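Putative sodium:solute symporter (Proteus mirabilis, PDB 5NV9) uses the sodium gradient to drive uptake of the host-derived sialic acid N-acetylneuraminic acid, carrying the sugar and two sodium ions together across the inner membrane. Local coordinates at residues M65-K70 and F287-G292; T73-F78 and F221-Q226. All coordinates share one frame; numbering follows the deposited sequence.

Contact 1: M65-K70 and F287-G292; sequences MSIPAK and FFFAIG
Ile67 makes the CH-pi contact here: its CG2 stands over the centre of the Phe289 ring, 3.4 Å from the centroid and 7° off the ring normal. With CG1 beside the backbone N (chi1 -78°) and CG2 anti to it, Ile67 also sets its CG2 methyl 3.7 Å from Phe288 CB. The remaining apolar packing centres on Pro68. Its ring lies alongside the Phe288 side chain, with CG at the edge of the aromatic ring, and Pro68 CB meets Ile291 CG2 at 4.1 Å. In this LeuT-fold symporter the contact joins helix 61-73 to helix 267-301; the segment axes cross at -47° and approach to 7.0 Å. The Ile67 side chain is about 5 Å from the bound sialic acid, and that of Phe288 about 4 Å from those of Leu59, of a sodium site, and Thr63, of the substrate site. Backbone carbonyls supply the polar component: Gly292 CA comes within 3.1 Å of Pro68 O in a CA-H...O contact where the two backbones are nearest, and Pro68 CA makes a second, 3.4 Å long, with Phe288 O. Leu316 of helix 315-323 touches both Pro68 and Ile291.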
# COMPACT_ATOMS: atom_id res chain seq x y z
N MSE A 65 8.61 -8.68 3.67
CA MSE A 65 9.57 -9.62 3.08
C MSE A 65 10.68 -8.99 2.27
O MSE A 65 11.80 -9.46 2.35
CB MSE A 65 8.91 -10.65 2.14
CG MSE A 65 9.04 -12.07 2.73
SE MSE A 65 7.94 -12.17 4.36
CE MSE A 65 6.22 -11.71 3.52
N SER A 66 10.38 -7.95 1.46
CA SER A 66 11.35 -7.39 0.55
C SER A 66 12.37 -6.47 1.15
O SER A 66 13.48 -6.41 0.65
CB SER A 66 10.67 -6.52 -0.53
OG SER A 66 9.95 -7.39 -1.34
N ILE A 67 11.97 -5.68 2.13
CA ILE A 67 12.88 -4.66 2.64
C ILE A 67 14.03 -5.37 3.38
O ILE A 67 15.21 -5.06 3.10
CB ILE A 67 12.23 -3.56 3.49
CG1 ILE A 67 11.49 -2.49 2.65
CG2 ILE A 67 13.27 -2.90 4.38
CD1 ILE A 67 12.26 -1.91 1.48
N PRO A 68 13.71 -6.33 4.29
CA PRO A 68 14.80 -7.15 4.86
C PRO A 68 15.68 -7.86 3.80
O PRO A 68 16.91 -7.89 3.96
CB PRO A 68 14.06 -8.17 5.75
CG PRO A 68 12.80 -7.43 6.15
CD PRO A 68 12.42 -6.61 4.92
N ALA A 69 15.07 -8.48 2.78
CA ALA A 69 15.88 -9.11 1.71
C ALA A 69 16.79 -8.10 1.02
O ALA A 69 17.93 -8.40 0.69
CB ALA A 69 14.99 -9.78 0.71
N LYS A 70 16.30 -6.86 0.86
CA LYS A 70 17.02 -5.81 0.22
C LYS A 70 18.18 -5.32 1.11
O LYS A 70 19.30 -5.16 0.61
CB LYS A 70 16.08 -4.67 -0.09
CG LYS A 70 16.75 -3.50 -0.81
CD LYS A 70 15.78 -2.84 -1.77
CE LYS A 70 15.82 -3.49 -3.15
NZ LYS A 70 17.11 -3.18 -3.83
N PHE A 287 13.23 -0.88 11.45
CA PHE A 287 13.39 -2.27 11.96
C PHE A 287 13.43 -3.30 10.83
O PHE A 287 14.17 -4.29 10.97
CB PHE A 287 12.39 -2.66 13.03
CG PHE A 287 12.68 -2.04 14.35
CD1 PHE A 287 12.24 -0.75 14.64
CD2 PHE A 287 13.41 -2.72 15.30
CE1 PHE A 287 12.53 -0.15 15.85
CE2 PHE A 287 13.72 -2.12 16.50
CZ PHE A 287 13.28 -0.83 16.79
N PHE A 288 12.72 -3.05 9.72
CA PHE A 288 12.77 -3.98 8.58
C PHE A 288 14.16 -3.98 7.91
O PHE A 288 14.67 -5.03 7.54
CB PHE A 288 11.61 -3.75 7.62
CG PHE A 288 10.29 -4.16 8.19
CD1 PHE A 288 9.94 -5.50 8.27
CD2 PHE A 288 9.42 -3.23 8.71
CE1 PHE A 288 8.74 -5.91 8.88
CE2 PHE A 288 8.21 -3.63 9.33
CZ PHE A 288 7.86 -4.96 9.38
N PHE A 289 14.77 -2.81 7.78
CA PHE A 289 16.15 -2.72 7.28
C PHE A 289 17.07 -3.40 8.28
O PHE A 289 17.92 -4.21 7.89
CB PHE A 289 16.56 -1.25 7.06
CG PHE A 289 15.94 -0.66 5.83
CD1 PHE A 289 16.52 -0.89 4.60
CD2 PHE A 289 14.70 0.03 5.88
CE1 PHE A 289 15.94 -0.37 3.43
CE2 PHE A 289 14.12 0.51 4.69
CZ PHE A 289 14.74 0.30 3.47
N ALA A 290 16.91 -3.07 9.57
CA ALA A 290 17.79 -3.60 10.60
C ALA A 290 17.74 -5.11 10.62
O ALA A 290 18.79 -5.76 10.79
CB ALA A 290 17.53 -2.99 11.97
N ILE A 291 16.55 -5.66 10.36
CA ILE A 291 16.41 -7.10 10.24
C ILE A 291 17.29 -7.76 9.14
O ILE A 291 17.95 -8.78 9.42
CB ILE A 291 14.94 -7.55 10.14
CG1 ILE A 291 14.25 -7.39 11.49
CG2 ILE A 291 14.83 -9.00 9.74
CD1 ILE A 291 12.75 -7.24 11.32
N GLY A 292 17.29 -7.19 7.92
CA GLY A 292 18.14 -7.66 6.83
C GLY A 292 19.60 -7.53 7.14
O GLY A 292 20.36 -8.43 6.89

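Contact 2: T73-F78 and F221-Q226; sequences TSDWTF and FFPTTQ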
# COMPACT_ATOMS: atom_id res chain seq x y z
N THR A 73 20.95 -8.20 0.94
CA THR A 73 21.71 -8.24 -0.28
C THR A 73 22.41 -6.92 -0.66
O THR A 73 23.34 -6.92 -1.45
CB THR A 73 20.81 -8.63 -1.46
OG1 THR A 73 19.80 -7.63 -1.59
CG2 THR A 73 20.16 -9.96 -1.18
N SER A 74 21.96 -5.78 -0.15
CA SER A 74 22.57 -4.51 -0.56
C SER A 74 22.74 -3.56 0.60
O SER A 74 23.70 -3.68 1.35
CB SER A 74 21.77 -3.84 -1.71
OG SER A 74 20.48 -3.52 -1.24
N ASP A 75 21.86 -2.56 0.71
CA ASP A 75 22.08 -1.54 1.66
C ASP A 75 20.77 -0.91 2.19
O ASP A 75 19.66 -1.43 1.96
CB ASP A 75 23.01 -0.53 1.02
CG ASP A 75 22.46 0.04 -0.30
OD1 ASP A 75 21.31 0.54 -0.32
OD2 ASP A 75 23.18 0.06 -1.30
N TRP A 76 20.88 0.21 2.90
CA TRP A 76 19.71 0.90 3.43
C TRP A 76 19.28 2.06 2.56
O TRP A 76 18.42 2.81 2.98
CB TRP A 76 19.99 1.47 4.81
CG TRP A 76 20.04 0.49 5.94
CD1 TRP A 76 20.55 -0.77 5.92
CD2 TRP A 76 19.62 0.74 7.26
NE1 TRP A 76 20.41 -1.35 7.15
CE2 TRP A 76 19.83 -0.45 8.00
CE3 TRP A 76 19.02 1.85 7.90
CZ2 TRP A 76 19.54 -0.55 9.35
CZ3 TRP A 76 18.70 1.74 9.24
CH2 TRP A 76 18.93 0.52 9.96
N THR A 77 19.83 2.25 1.36
CA THR A 77 19.49 3.50 0.64
C THR A 77 17.98 3.75 0.44
O THR A 77 17.56 4.88 0.46
CB THR A 77 20.21 3.64 -0.69
OG1 THR A 77 20.03 2.48 -1.48
CG2 THR A 77 21.67 3.87 -0.46
N PHE A 78 17.19 2.71 0.21
CA PHE A 78 15.76 2.83 0.04
C PHE A 78 15.00 3.47 1.20
O PHE A 78 13.91 3.98 1.00
CB PHE A 78 15.15 1.47 -0.23
CG PHE A 78 15.18 1.06 -1.69
CD1 PHE A 78 16.35 1.17 -2.47
CD2 PHE A 78 14.07 0.42 -2.24
CE1 PHE A 78 16.38 0.74 -3.79
CE2 PHE A 78 14.08 0.01 -3.59
CZ PHE A 78 15.24 0.15 -4.35
N PHE A 221 25.34 0.38 4.77
CA PHE A 221 24.36 1.42 5.16
C PHE A 221 24.08 2.38 3.99
O PHE A 221 23.11 2.18 3.28
CB PHE A 221 24.79 2.17 6.41
CG PHE A 221 24.68 1.35 7.65
CD1 PHE A 221 23.45 0.87 8.06
CD2 PHE A 221 25.77 1.10 8.44
CE1 PHE A 221 23.33 0.13 9.23
CE2 PHE A 221 25.68 0.33 9.62
CZ PHE A 221 24.45 -0.15 10.00
N PHE A 222 24.94 3.36 3.75
CA PHE A 222 24.71 4.36 2.69
C PHE A 222 25.97 4.46 1.87
O PHE A 222 26.78 5.37 2.08
CB PHE A 222 24.28 5.71 3.30
CG PHE A 222 23.01 5.61 4.11
CD1 PHE A 222 21.78 5.62 3.49
CD2 PHE A 222 23.06 5.42 5.48
CE1 PHE A 222 20.62 5.52 4.22
CE2 PHE A 222 21.90 5.30 6.23
CZ PHE A 222 20.68 5.34 5.60
N PRO A 223 26.19 3.48 0.96
CA PRO A 223 27.50 3.48 0.26
C PRO A 223 27.57 4.71 -0.68
O PRO A 223 26.62 5.00 -1.38
CB PRO A 223 27.50 2.15 -0.54
CG PRO A 223 26.07 1.68 -0.53
CD PRO A 223 25.35 2.33 0.59
N THR A 224 28.67 5.45 -0.63
CA THR A 224 28.75 6.68 -1.39
C THR A 224 28.93 6.39 -2.89
O THR A 224 28.74 7.26 -3.72
CB THR A 224 29.88 7.57 -0.87
OG1 THR A 224 31.10 6.85 -0.89
CG2 THR A 224 29.60 8.00 0.53
N THR A 225 29.25 5.14 -3.23
CA THR A 225 29.26 4.72 -4.61
C THR A 225 27.86 4.76 -5.23
O THR A 225 27.73 4.76 -6.47
CB THR A 225 29.81 3.29 -4.76
OG1 THR A 225 29.14 2.42 -3.85
CG2 THR A 225 31.29 3.25 -4.43
N GLN A 226 26.82 4.81 -4.40
CA GLN A 226 25.47 5.02 -4.90
C GLN A 226 25.02 6.49 -4.98
O GLN A 226 23.87 6.77 -5.33
CB GLN A 226 24.51 4.23 -4.04
CG GLN A 226 24.76 2.76 -4.18
CD GLN A 226 24.48 2.28 -5.58
OE1 GLN A 226 25.40 1.99 -6.37
NE2 GLN A 226 23.21 2.22 -5.93
O HOH W 1 21.01 3.21 -3.96
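In this periplasmic loop-to-loop contact of the LeuT-fold symporter, Asp75, Trp76 and Thr77 meet Phe221, Phe222 and Pro223 of the loop before helix 236-253. Trp76 N donates to Phe221 O at 3.0 Å, with the N-H in the carbonyl plane and on a lone pair. The two side chains run side by side, yet their rings form a T-shaped pair: the Phe221 edge, through CD1 and CE1, faces the five-membered ring of Trp76, centroids 5.0 Å apart and planes at 75°. Trp76 NE1 bonds to Ser293 OG. Phe222 CZ lies 4.0 Å from Trp76 CB, and Phe222 CE1 is near Trp76 O. Asp75 packs across Pro223, its OD2 3.4 Å from Pro223 CG. With CG between the backbone N and carbonyl carbon (chi1 58°), Asp75 OD1 takes Thr77 N at 2.8 Å on the anti side and Thr77 OG1 at 2.6 Å on the syn side, both donors somewhat out of the carboxylate plane; this fixes the rotation of both side chains. A water donates to Thr77 OG1 and accepts from Gln226 NE2, bridging the loops. The Asp75 OD1 to Thr77 N bond defines an Asx turn in the chain between helices 61-73 and 80-87.

Both contacts lie on the same side of the chain's centre: the centre of contact 1, fully buried, is about 17 Å from it, that of contact 2, partly buried, about 23 Å. Contact 1 pairs two helices through hydrocarbon and CA-H...O contacts, close to the substrate; contact 2 joins two loops at the periplasmic side through one backbone hydrogen bond, a bridging water and aromatic rings. They share an element, since 73-78 continues from the helix that carries 65-70, and they meet directly. Phe289 CB lies 3.5 Å from Trp76 CE2, placing the indole against helix 267-301. Lys70 forms a cation-pi contact with Phe78, whose CB also touches Phe289 CZ.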